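Local atomic coordinates of pyridine nucleotide-disulphide oxidoreductase dimerisation region (Escherichia coli BL21, PDB entry 6KYY), a protein that is an FAD-dependent flavoprotein of the class I pyridine nucleotide-disulfide oxidoreductase family, binds copper(II) and is probably involved in resistance to reactive chlorine species. Residues 116-120 with 121-125; 265-268 with 269-272; 94-97 with 98-101. All blocks are in the same frame, centred on the assembly; numbering follows the deposited sequence.

Interaction 1 of 3, residues 116-120 with 121-125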
# COMPACT_ATOMS: atom_id res chain seq x y z
N VAL B 116 -15.38 37.40 -16.20
CA VAL B 116 -16.01 36.09 -16.05
C VAL B 116 -17.20 36.02 -17.00
O VAL B 116 -17.96 36.99 -17.14
CB VAL B 116 -16.40 35.82 -14.59
CG1 VAL B 116 -15.27 36.23 -13.65
CG2 VAL B 116 -17.69 36.51 -14.21
N HIS B 117 -17.34 34.89 -17.68
CA HIS B 117 -18.36 34.70 -18.70
C HIS B 117 -19.43 33.76 -18.14
O HIS B 117 -19.24 32.54 -18.10
CB HIS B 117 -17.75 34.14 -19.98
CG HIS B 117 -16.96 35.15 -20.77
ND1 HIS B 117 -15.60 35.30 -20.63
CD2 HIS B 117 -17.35 36.04 -21.71
CE1 HIS B 117 -15.18 36.25 -21.45
NE2 HIS B 117 -16.22 36.72 -22.11
N ARG B 118 -20.54 34.34 -17.70
CA ARG B 118 -21.73 33.58 -17.38
C ARG B 118 -22.83 33.95 -18.36
O ARG B 118 -23.02 35.14 -18.65
CB ARG B 118 -22.19 33.86 -15.94
CG ARG B 118 -22.17 35.33 -15.55
CD ARG B 118 -22.47 35.54 -14.08
NE ARG B 118 -23.34 36.69 -13.85
CZ ARG B 118 -24.01 36.92 -12.72
NH1 ARG B 118 -23.90 36.07 -11.70
NH2 ARG B 118 -24.77 38.00 -12.60
N PRO B 119 -23.57 32.97 -18.90
CA PRO B 119 -24.53 33.27 -19.98
C PRO B 119 -25.58 34.31 -19.61
O PRO B 119 -26.31 34.76 -20.51
CB PRO B 119 -25.18 31.91 -20.26
CG PRO B 119 -24.18 30.91 -19.80
CD PRO B 119 -23.47 31.53 -18.63
N GLU B 120 -25.68 34.73 -18.35
CA GLU B 120 -26.70 35.67 -17.91
C GLU B 120 -26.16 37.09 -17.76
O GLU B 120 -26.77 37.90 -17.05
CB GLU B 120 -27.31 35.18 -16.60
CG GLU B 120 -27.67 33.69 -16.59
CD GLU B 120 -28.57 33.27 -17.74
OE1 GLU B 120 -28.91 34.12 -18.59
OE2 GLU B 120 -28.94 32.08 -17.80
N GLY B 121 -25.05 37.41 -18.40
CA GLY B 121 -24.45 38.73 -18.32
C GLY B 121 -23.13 38.68 -17.57
O GLY B 121 -23.01 38.03 -16.52
N ASN B 122 -22.13 39.38 -18.09
CA ASN B 122 -20.78 39.27 -17.58
C ASN B 122 -20.63 39.99 -16.24
O ASN B 122 -21.45 40.82 -15.84
CB ASN B 122 -19.78 39.85 -18.58
CG ASN B 122 -19.63 39.00 -19.82
OD1 ASN B 122 -19.98 37.82 -19.82
ND2 ASN B 122 -19.12 39.60 -20.89
N LEU B 123 -19.54 39.66 -15.54
CA LEU B 123 -19.11 40.36 -14.34
C LEU B 123 -17.65 40.74 -14.48
O LEU B 123 -16.92 40.19 -15.31
CB LEU B 123 -19.28 39.51 -13.07
CG LEU B 123 -20.63 38.85 -12.75
CD1 LEU B 123 -20.51 38.03 -11.47
CD2 LEU B 123 -21.72 39.89 -12.61
N GLU B 124 -17.22 41.70 -13.66
CA GLU B 124 -15.83 42.16 -13.64
C GLU B 124 -15.28 41.99 -12.23
O GLU B 124 -15.91 42.42 -11.26
CB GLU B 124 -15.73 43.62 -14.09
CG GLU B 124 -15.37 43.79 -15.56
CD GLU B 124 -16.54 43.54 -16.49
OE1 GLU B 124 -17.68 43.88 -16.12
OE2 GLU B 124 -16.31 43.00 -17.59
N ILE B 125 -14.11 41.36 -12.13
CA ILE B 125 -13.52 40.98 -10.85
C ILE B 125 -12.08 41.46 -10.81
O ILE B 125 -11.30 41.18 -11.73
CB ILE B 125 -13.60 39.46 -10.62
CG1 ILE B 125 -15.06 39.01 -10.60
CG2 ILE B 125 -12.86 39.07 -9.35
CD1 ILE B 125 -15.30 37.71 -9.88
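Arg118 folds back over the turn it begins and meets both Gly121 and Leu123. Its CG sits between the backbone N and the carbonyl carbon (chi1 44°), which turns the chain toward the returning strand, and a bend at chi3 then swings the guanidinium round. NE donates to Gly121 O at 3.0 Å, the donor lying nearly along the C=O axis, the N-H itself somewhat bent, and the acceptor in the guanidinium plane. One face of the same flat group is covered by Leu123: CD2 lies 3.6 Å from Arg118 NH2, offset toward the rim of the group. Leucine suits this place because its branched end can spread across a planar cation while its CB serves another neighbour. That neighbour is Val116, whose CG2 packs 3.6 Å from Leu123 CB; the other branch, CG1, reaches Ile125 CD1 at 4.1 Å, the two chains crossing at about a right angle. Val116 and Ile125 also touch Ile39 of strand 36-40, so short branched side chains fill the inner end of the hairpin.

The backbone joins strands 113-116 and 123-127 as an antiparallel hairpin. Val116 and Leu123 form a hydrogen-bonded pair, though both bonds are weak, and a type I turn from Arg118 to Gly121 is closed by Gly121 N to Arg118 O at 3.1 Å. Gly121 takes a positive phi, which glycine adopts readily. Beside the turn, Asn122 OD1 comes obliquely to His117 CD2, 3.7 Å away, with ring and amide planes 83° apart, while His117 ND1 bonds to Gln105 O. A single arginine thus uses an edge N-H to satisfy a turn carbonyl and a face to pack against a leucine, leaving an exposed loop held by its own polar and apolar contacts.

Interaction 2 of 3, residues 265-268 with 269-272. With CU (copper (II) ion), chain P.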
# COMPACT_ATOMS: atom_id res chain seq x y z
N SER B 265 -8.18 30.42 -24.09
CA SER B 265 -9.40 31.11 -23.66
C SER B 265 -9.17 31.99 -22.44
O SER B 265 -10.05 32.79 -22.10
CB SER B 265 -10.50 30.09 -23.37
OG SER B 265 -9.96 28.89 -22.83
N LEU B 266 -8.02 31.87 -21.76
CA LEU B 266 -7.69 32.79 -20.68
C LEU B 266 -7.22 34.13 -21.22
O LEU B 266 -7.36 35.15 -20.53
CB LEU B 266 -6.61 32.18 -19.79
CG LEU B 266 -6.92 31.93 -18.31
CD1 LEU B 266 -5.64 31.57 -17.56
CD2 LEU B 266 -7.59 33.13 -17.67
N HIS B 267 -6.68 34.15 -22.44
CA HIS B 267 -6.09 35.33 -23.07
C HIS B 267 -5.04 35.96 -22.15
O HIS B 267 -5.24 37.07 -21.66
CB HIS B 267 -7.17 36.36 -23.43
CG HIS B 267 -8.12 35.89 -24.49
ND1 HIS B 267 -9.42 35.55 -24.22
CD2 HIS B 267 -7.95 35.72 -25.82
CE1 HIS B 267 -10.02 35.18 -25.34
NE2 HIS B 267 -9.15 35.27 -26.33
N PRO B 268 -3.92 35.28 -21.91
CA PRO B 268 -2.92 35.83 -20.99
C PRO B 268 -2.12 36.97 -21.58
O PRO B 268 -1.45 37.70 -20.84
CB PRO B 268 -2.01 34.63 -20.67
CG PRO B 268 -2.58 33.45 -21.44
CD PRO B 268 -3.47 34.01 -22.50
N GLU B 269 -2.17 37.16 -22.91
CA GLU B 269 -1.42 38.23 -23.55
C GLU B 269 -1.83 39.60 -23.03
O GLU B 269 -1.00 40.51 -22.93
CB GLU B 269 -1.60 38.16 -25.06
CG GLU B 269 -3.06 38.11 -25.52
CD GLU B 269 -3.61 36.69 -25.59
OE1 GLU B 269 -4.81 36.54 -25.90
OE2 GLU B 269 -2.85 35.74 -25.33
N ASN B 270 -3.11 39.78 -22.68
CA ASN B 270 -3.62 41.07 -22.23
C ASN B 270 -3.07 41.48 -20.87
O ASN B 270 -3.21 42.65 -20.50
CB ASN B 270 -5.15 41.04 -22.17
CG ASN B 270 -5.78 40.75 -23.52
OD1 ASN B 270 -5.25 41.13 -24.56
ND2 ASN B 270 -6.91 40.05 -23.50
N ALA B 271 -2.45 40.56 -20.13
CA ALA B 271 -1.93 40.85 -18.80
C ALA B 271 -0.40 40.87 -18.76
O ALA B 271 0.18 40.99 -17.68
CB ALA B 271 -2.46 39.84 -17.79
N GLY B 272 0.26 40.75 -19.91
CA GLY B 272 1.70 40.66 -19.94
C GLY B 272 2.26 39.32 -19.55
O GLY B 272 3.42 39.23 -19.16
CU CU P . -11.24 34.01 -26.57
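A copper(II) site lies at one end of this short 3-10 turn, in the loop between strands 259-261 and 294-296. His267, just ahead of the turn, binds the metal through NE2 at 2.5 Å, although the ion is displaced toward CE1 and the fine geometry is doubtful. Glu269 runs beside it, the two side chains pointing the same way. The carboxylate stands nearly upright to the imidazole, their planes 88° apart, and OE1 comes to the ring edge 3.2 Å from His267 CD2, in the ring plane. This is a contact with a ring carbon, not a salt bridge; Glu269 OE1 is 4.5 Å from His267 NE2, and its negative charge may add to the electrostatic field around the copper-bound ring. A folded glutamate makes this possible: CG lies between the backbone N and carbonyl carbon (chi1 52°), and the bend at chi2 (-88°) brings the carboxylate back over the preceding residues. Its other oxygen, OE2, rests 3.4 Å from Pro268 CD.

The loop leads on to strand 294-296, which joins the mixed sheet of the FAD-binding domain. Its characteristic bond runs from Ala271 N to Pro268 O at 3.1 Å, the donor standing above the carbonyl plane, and Gly272 N repeats the pattern with Glu269 O. Proline suits the first position because its ring restricts phi and its own nitrogen has no hydrogen to offer, whereas its carbonyl is needed as the acceptor. Ala271, small, is buried, and Gly272 accepts the positive phi on which the turn ends. Asn270 ND2 approaches His267 CB at 3.7 Å, but it is bonded to Phe108 O, which ties the turn to a neighbouring loop. Glu107, the residue before Phe108, touches the side chain of His267.

Interaction 3 of 3, residues 94-97 with 98-101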
# COMPACT_ATOMS: atom_id res chain seq x y z
N ALA B 94 -17.23 27.03 -0.22
CA ALA B 94 -18.36 27.95 -0.20
C ALA B 94 -18.86 28.24 1.21
O ALA B 94 -19.60 29.21 1.40
CB ALA B 94 -19.50 27.40 -1.05
N ASP B 95 -18.48 27.43 2.20
CA ASP B 95 -18.94 27.66 3.57
C ASP B 95 -18.08 28.67 4.32
O ASP B 95 -18.52 29.19 5.34
CB ASP B 95 -18.98 26.34 4.34
CG ASP B 95 -20.00 25.37 3.78
OD1 ASP B 95 -20.89 25.81 3.02
OD2 ASP B 95 -19.91 24.17 4.09
N MET B 96 -16.87 28.94 3.84
CA MET B 96 -16.02 29.93 4.50
C MET B 96 -16.48 31.33 4.11
O MET B 96 -16.70 31.60 2.93
CB MET B 96 -14.56 29.72 4.12
CG MET B 96 -14.06 28.31 4.38
SD MET B 96 -12.26 28.21 4.51
CE MET B 96 -11.97 29.14 6.01
N PRO B 97 -16.63 32.25 5.07
CA PRO B 97 -17.17 33.58 4.74
C PRO B 97 -16.28 34.38 3.80
O PRO B 97 -16.79 35.18 3.01
CB PRO B 97 -17.31 34.26 6.11
CG PRO B 97 -17.29 33.14 7.11
CD PRO B 97 -16.41 32.08 6.52
N ASN B 98 -14.96 34.19 3.86
CA ASN B 98 -14.03 34.98 3.07
C ASN B 98 -13.78 34.39 1.68
O ASN B 98 -12.88 34.87 0.98
CB ASN B 98 -12.70 35.12 3.81
CG ASN B 98 -12.87 35.25 5.31
OD1 ASN B 98 -13.05 34.26 6.01
ND2 ASN B 98 -12.81 36.48 5.81
N ILE B 99 -14.53 33.38 1.27
CA ILE B 99 -14.37 32.75 -0.04
C ILE B 99 -15.64 32.97 -0.85
O ILE B 99 -16.75 32.74 -0.34
CB ILE B 99 -14.05 31.25 0.07
CG1 ILE B 99 -12.61 31.05 0.52
CG2 ILE B 99 -14.27 30.56 -1.26
CD1 ILE B 99 -12.20 29.59 0.60
N ASP B 100 -15.48 33.41 -2.09
CA ASP B 100 -16.59 33.57 -3.03
C ASP B 100 -16.31 32.66 -4.23
O ASP B 100 -15.49 32.99 -5.09
CB ASP B 100 -16.74 35.02 -3.48
CG ASP B 100 -17.49 35.86 -2.47
OD1 ASP B 100 -17.00 36.96 -2.13
OD2 ASP B 100 -18.57 35.42 -2.01
N VAL B 101 -16.97 31.51 -4.27
CA VAL B 101 -16.89 30.62 -5.43
C VAL B 101 -17.76 31.21 -6.53
O VAL B 101 -18.99 31.24 -6.41
CB VAL B 101 -17.31 29.19 -5.08
CG1 VAL B 101 -17.00 28.25 -6.24
CG2 VAL B 101 -16.61 28.72 -3.82
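The backbone reverses through a type I turn from Met96 to Ile99, between the end of helix 71-94 and the start of strand 99-103. Ile99 N donates to Met96 O at 3.3 Å, with an N-H...O angle of 161° and the donor above the carbonyl plane. Pro97 fits the second position of the turn, where its ring favours the phi already required, and Asn98 follows it, packing on Ala30 of helix 20-31.

The apolar side chains of Met96 and Ile99 project together to one side of the turn, toward helix 20-31. Met96 points toward the returning chain, and its sulfur, SD, lies 4.1 Å from Ile99 CD1. Chi2 keeps the methionine extended (-159°), then a bend at chi3 (67°) turns CE aside, leaving SD as the atom that meets the isoleucine. A flexible thioether is well suited to such a spot, since it can adapt to the branched side chain and also to Val27 of helix 20-31. Ile99 is buried, lying against Ala26 and Ala30 of that helix and Leu93 of helix 71-94; the small alanines make room for its branches. Farther from the turn, Val101 CG2 packs 4.2 Å from Ala94 CB and 4.0 Å from Ala94 N, closing the helix end against the strand. Val101 also touches Tyr46, which probably belongs to the FAD site.

Backbone hydrogen bonds of Asn98 and Asp100 with Val36, and of Asp100 with Leu38, set strand 99-103 parallel beside strand 36-40. A helix that turns sharply into a parallel strand, its apolar residues packed between helices, is characteristic of the Rossmann-type FAD-binding domain of this family.

Overall arrangement
Interactions 1 and 3 both reach the sheet containing strand 36-40: strand 123-127 of the hairpin belongs to it, and strand 99-103 pairs with 36-40. Their centres are 19 Å apart and their nearest atoms about 7 Å. Interaction 2 belongs to a later loop; its centre is about 17 Å from that of interaction 1, with nearest atoms about 6 Å apart, and 26 Å from interaction 3. Loop residues 105-108 link the first two, Gln105 meeting His117 and Ser265, and Glu107 touching His117 and His267. The copper bound by His267 is about 7 Å from the side chain of His117. Side chains of Val116, His267 and Val101 lie about 7, 8 and 10 Å from FAD.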